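Local coordinates for protein SusD homolog (Bacteroides thetaiotaomicron, PDB 3EHM) that probably binds mucin O-glycans at the cell surface as a SusD-family lipoprotein, helping this gut bacterium to use host mucin sugars, at residues S345-Y348 with F349-E353; Q370-N373 with I374-E378. All blocks are in the same frame, centred on the assembly; numbering follows the deposited sequence.

Contacts 1 and 2 lie on consecutive helices, 344-356 and 364-378, which run antiparallel as a helical hairpin; contact 1 closes before contact 2 opens along the chain. Their centres are about 11 Å apart, on the same side of the chain's centre and within the SusD/RagB family region. The two helices pack directly: Tyr348 CE2 is 3.4 Å from Gln370 CG, and Tyr348 CB comes to 3.5 Å from Gly371 CA, probably because Gly371 has no side chain. A probable hydrogen bond between Ser345 OG and Glu378 OE1 adds a polar tie. Such helix pairing is consistent with the tetratricopeptide-like architecture of SusD proteins.

Contact 1: S345-Y348 with F349-E353; sequences SETY and FLKAE
Phe349 folds back over the preceding helical turn, its CD2 lying 3.1 Å from Ser345 O, which approaches the ring obliquely, while Glu346 CA sits at the ring edge. The ring gets there because CG stands beside the backbone N, opposite the carbonyl carbon (chi1 -70°). Ser345 O also accepts the Phe349 N-H in a rather long bond of 3.3 Å. With an alanine here the ring is gone from beside Ser345 O, and a gap is likely to open against Ile372 and Gln440 on the neighbouring helices.

One residue on, Leu350 CG rests 3.3 Å from Glu346 O, and its CD1 meets the carboxylate atom Glu346 OE2 at 3.8 Å. The extended Glu346 chain carries that carboxylate to a salt bridge with Arg210, whose side chain Leu350 also touches. Thr347 and Lys351 run side by side, Thr347 CG2 being 4.1 Å from Lys351 CD; Thr347 OG1 instead bonds to Ile239 O. Lys351 then bends at chi3 (68°), and its amine forms a long, weak ion pair with Glu240. These i to i+4 contacts are those of a regular alpha-helix, here buried among the packed helices of a TPR-like SusD fold.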
loop_
_atom_site.group_PDB
_atom_site.type_symbol
_atom_site.label_atom_id
_atom_site.label_comp_id
_atom_site.label_asym_id
_atom_site.label_seq_id
_atom_site.Cartn_x
_atom_site.Cartn_y
_atom_site.Cartn_z
ATOM N N SER A 345 13.434 4.194 1.289
ATOM C CA SER A 345 13.538 3.873 -0.130
ATOM C C SER A 345 12.429 4.528 -0.946
ATOM O O SER A 345 12.665 4.989 -2.063
ATOM C CB SER A 345 13.533 2.353 -0.347
ATOM O OG SER A 345 12.360 1.747 0.168
ATOM N N GLU A 346 11.222 4.590 -0.393
ATOM C CA GLU A 346 10.110 5.193 -1.121
ATOM C C GLU A 346 10.396 6.660 -1.436
ATOM O O GLU A 346 10.108 7.142 -2.535
ATOM C CB GLU A 346 8.809 5.095 -0.322
ATOM C CG GLU A 346 7.588 5.449 -1.161
ATOM C CD GLU A 346 6.299 5.511 -0.367
ATOM O OE1 GLU A 346 6.190 4.825 0.675
ATOM O OE2 GLU A 346 5.385 6.238 -0.806
ATOM N N THR A 347 10.963 7.368 -0.467
ATOM C CA THR A 347 11.289 8.777 -0.656
ATOM C C THR A 347 12.139 8.986 -1.908
ATOM O O THR A 347 11.885 9.897 -2.701
ATOM C CB THR A 347 12.043 9.332 0.566
ATOM O OG1 THR A 347 11.188 9.277 1.716
ATOM C CG2 THR A 347 12.464 10.771 0.330
ATOM N N TYR A 348 13.148 8.142 -2.097
ATOM C CA TYR A 348 14.002 8.287 -3.264
ATOM C C TYR A 348 13.273 8.033 -4.579
ATOM O O TYR A 348 13.517 8.730 -5.561
ATOM C CB TYR A 348 15.230 7.379 -3.150
ATOM C CG TYR A 348 16.173 7.829 -2.060
ATOM C CD1 TYR A 348 16.046 7.345 -0.762
ATOM C CD2 TYR A 348 17.149 8.794 -2.312
ATOM C CE1 TYR A 348 16.862 7.808 0.262
ATOM C CE2 TYR A 348 17.971 9.268 -1.292
ATOM C CZ TYR A 348 17.819 8.769 -0.008
ATOM O OH TYR A 348 18.613 9.239 1.009
ATOM N N PHE A 349 12.374 7.054 -4.606
ATOM C CA PHE A 349 11.645 6.771 -5.841
ATOM C C PHE A 349 10.656 7.883 -6.149
ATOM O O PHE A 349 10.377 8.177 -7.314
ATOM C CB PHE A 349 10.938 5.419 -5.745
ATOM C CG PHE A 349 11.881 4.250 -5.770
ATOM C CD1 PHE A 349 12.693 4.025 -6.874
ATOM C CD2 PHE A 349 11.979 3.392 -4.681
ATOM C CE1 PHE A 349 13.591 2.963 -6.894
ATOM C CE2 PHE A 349 12.873 2.327 -4.691
ATOM C CZ PHE A 349 13.683 2.113 -5.801
ATOM N N LEU A 350 10.129 8.499 -5.097
ATOM C CA LEU A 350 9.203 9.613 -5.249
ATOM C C LEU A 350 9.979 10.800 -5.821
ATOM O O LEU A 350 9.498 11.490 -6.716
ATOM C CB LEU A 350 8.599 9.986 -3.894
ATOM C CG LEU A 350 7.546 9.013 -3.352
ATOM C CD1 LEU A 350 7.209 9.360 -1.905
ATOM C CD2 LEU A 350 6.305 9.068 -4.233
ATOM N N LYS A 351 11.182 11.035 -5.300
ATOM C CA LYS A 351 12.013 12.132 -5.788
ATOM C C LYS A 351 12.420 11.865 -7.239
ATOM O O LYS A 351 12.506 12.788 -8.051
ATOM C CB LYS A 351 13.258 12.295 -4.905
ATOM C CG LYS A 351 12.937 12.788 -3.501
ATOM C CD LYS A 351 14.184 13.017 -2.659
ATOM C CE LYS A 351 15.007 14.179 -3.182
ATOM N NZ LYS A 351 16.173 14.467 -2.298
ATOM N N ALA A 352 12.660 10.597 -7.558
ATOM C CA ALA A 352 13.042 10.208 -8.912
ATOM C C ALA A 352 11.959 10.627 -9.905
ATOM O O ALA A 352 12.245 11.244 -10.940
ATOM C CB ALA A 352 13.255 8.697 -8.976
ATOM N N GLU A 353 10.713 10.291 -9.596
ATOM C CA GLU A 353 9.608 10.650 -10.475
ATOM C C GLU A 353 9.449 12.166 -10.514
ATOM O O GLU A 353 9.225 12.749 -11.572
ATOM C CB GLU A 353 8.294 10.025 -10.000
ATOM C CG GLU A 353 7.173 10.175 -11.021
ATOM C CD GLU A 353 5.846 9.609 -10.553
ATOM O OE1 GLU A 353 5.849 8.693 -9.705
ATOM O OE2 GLU A 353 4.798 10.076 -11.050
#

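Contact 2: Q370-N373 with I374-E378; sequences QGIN and ISFQE
The Phe376 ring lies alongside Ile372, one turn earlier in the same alpha-helix, with Ile372 CG2 3.8 Å from ring atom CE1. This helix is the second of an antiparallel hairpin, consistent with the TPR-like SusD fold. Ile372 O comes to 3.3 Å from Phe376 CD1, meeting the ring obliquely. Outside this helix, the ring meets that of Tyr387 with planes at about 55°, and Pro286, Val381 and Val384 also touch Phe376, embedding it in the packing between helix 364-378, helix 384-388 and the nearby loops. Ile372 turns CG2 away from its backbone N and leaves CG1 beside it, which sets the methyl next to the phenyl group.

The other flat groups are the amides of Asn373 and Gln377, whose planes stand 61° apart. Gln377 NE2 donates to Asn373 OD1 at 3.3 Å, a weak and strongly bent bond that probably holds neither amide firmly at this more open side of the helix. The aliphatic part of Gln377 passes close to the turn, with CG 3.4 Å from Asn373 O.

On the side turned to helix 344-356, Gln370 kinks at chi2 (55°) and brings its amide oxygen against an apolar neighbour: OE1 lies 3.5 Å from Ile374 CG1 and nearly as close to CD1. Both residues also pack on Tyr348, so this i to i+4 pair forms part of the interface between the two helices. Ser375 instead directs its hydroxyl to Arg287.

Four successive backbone bonds, from Ile374, Ser375, Phe376 and Gln377 N to the carbonyls four residues earlier, fix the spacing that pairs these side chains. Within the first of these turns, Ile374 CG1 comes to 3.2 Å from Gln370 O, the same oxygen that accepts the Ile374 N-H at 2.9 Å.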
loop_
_atom_site.group_PDB
_atom_site.type_symbol
_atom_site.label_atom_id
_atom_site.label_comp_id
_atom_site.label_asym_id
_atom_site.label_seq_id
_atom_site.Cartn_x
_atom_site.Cartn_y
_atom_site.Cartn_z
ATOM N N GLN A 370 19.708 5.326 -5.932
ATOM C CA GLN A 370 19.867 5.412 -4.483
ATOM C C GLN A 370 18.679 4.746 -3.788
ATOM O O GLN A 370 18.817 4.184 -2.698
ATOM C CB GLN A 370 19.998 6.864 -4.019
ATOM C CG GLN A 370 20.206 6.992 -2.509
ATOM C CD GLN A 370 21.395 6.178 -1.993
ATOM O OE1 GLN A 370 21.535 5.960 -0.789
ATOM N NE2 GLN A 370 22.258 5.734 -2.904
ATOM N N GLY A 371 17.515 4.811 -4.424
ATOM C CA GLY A 371 16.333 4.183 -3.862
ATOM C C GLY A 371 16.525 2.678 -3.810
ATOM O O GLY A 371 16.168 2.032 -2.828
ATOM N N ILE A 372 17.097 2.115 -4.871
ATOM C CA ILE A 372 17.339 0.676 -4.917
ATOM C C ILE A 372 18.400 0.297 -3.883
ATOM O O ILE A 372 18.269 -0.703 -3.176
ATOM C CB ILE A 372 17.809 0.229 -6.320
ATOM C CG1 ILE A 372 16.725 0.539 -7.352
ATOM C CG2 ILE A 372 18.122 -1.268 -6.312
ATOM C CD1 ILE A 372 17.128 0.242 -8.790
ATOM N N ASN A 373 19.450 1.105 -3.797
ATOM C CA ASN A 373 20.528 0.862 -2.843
ATOM C C ASN A 373 19.968 0.847 -1.416
ATOM O O ASN A 373 20.275 -0.043 -0.621
ATOM C CB ASN A 373 21.583 1.964 -2.975
ATOM C CG ASN A 373 22.783 1.739 -2.079
ATOM O OD1 ASN A 373 23.366 2.692 -1.564
ATOM N ND2 ASN A 373 23.166 0.483 -1.898
ATOM N N ILE A 374 19.143 1.840 -1.095
ATOM C CA ILE A 374 18.542 1.928 0.233
ATOM C C ILE A 374 17.642 0.720 0.500
ATOM O O ILE A 374 17.607 0.190 1.616
ATOM C CB ILE A 374 17.718 3.233 0.383
ATOM C CG1 ILE A 374 18.667 4.427 0.521
ATOM C CG2 ILE A 374 16.797 3.149 1.595
ATOM C CD1 ILE A 374 19.522 4.390 1.785
ATOM N N SER A 375 16.926 0.272 -0.526
ATOM C CA SER A 375 16.045 -0.875 -0.359
ATOM C C SER A 375 16.856 -2.119 -0.023
ATOM O O SER A 375 16.463 -2.903 0.837
ATOM C CB SER A 375 15.216 -1.122 -1.621
ATOM O OG SER A 375 14.433 -2.299 -1.474
ATOM N N PHE A 376 17.980 -2.306 -0.710
ATOM C CA PHE A 376 18.835 -3.461 -0.451
ATOM C C PHE A 376 19.312 -3.411 0.995
ATOM O O PHE A 376 19.392 -4.432 1.673
ATOM C CB PHE A 376 20.040 -3.458 -1.397
ATOM C CG PHE A 376 19.795 -4.169 -2.700
ATOM C CD1 PHE A 376 18.628 -3.955 -3.419
ATOM C CD2 PHE A 376 20.740 -5.053 -3.208
ATOM C CE1 PHE A 376 18.401 -4.612 -4.626
ATOM C CE2 PHE A 376 20.522 -5.714 -4.412
ATOM C CZ PHE A 376 19.350 -5.493 -5.122
ATOM N N GLN A 377 19.633 -2.214 1.464
ATOM C CA GLN A 377 20.086 -2.049 2.835
ATOM C C GLN A 377 18.942 -2.351 3.794
ATOM O O GLN A 377 19.138 -3.006 4.816
ATOM C CB GLN A 377 20.603 -0.631 3.056
ATOM C CG GLN A 377 21.915 -0.336 2.340
ATOM C CD GLN A 377 22.394 1.084 2.574
ATOM O OE1 GLN A 377 22.464 1.545 3.711
ATOM N NE2 GLN A 377 22.733 1.781 1.499
ATOM N N GLU A 378 17.744 -1.885 3.460
ATOM C CA GLU A 378 16.579 -2.130 4.305
ATOM C C GLU A 378 16.350 -3.634 4.456
ATOM O O GLU A 378 16.004 -4.113 5.536
ATOM C CB GLU A 378 15.326 -1.477 3.696
ATOM C CG GLU A 378 15.430 0.031 3.551
ATOM C CD GLU A 378 14.219 0.673 2.884
ATOM O OE1 GLU A 378 13.581 0.042 2.015
ATOM O OE2 GLU A 378 13.920 1.831 3.216
#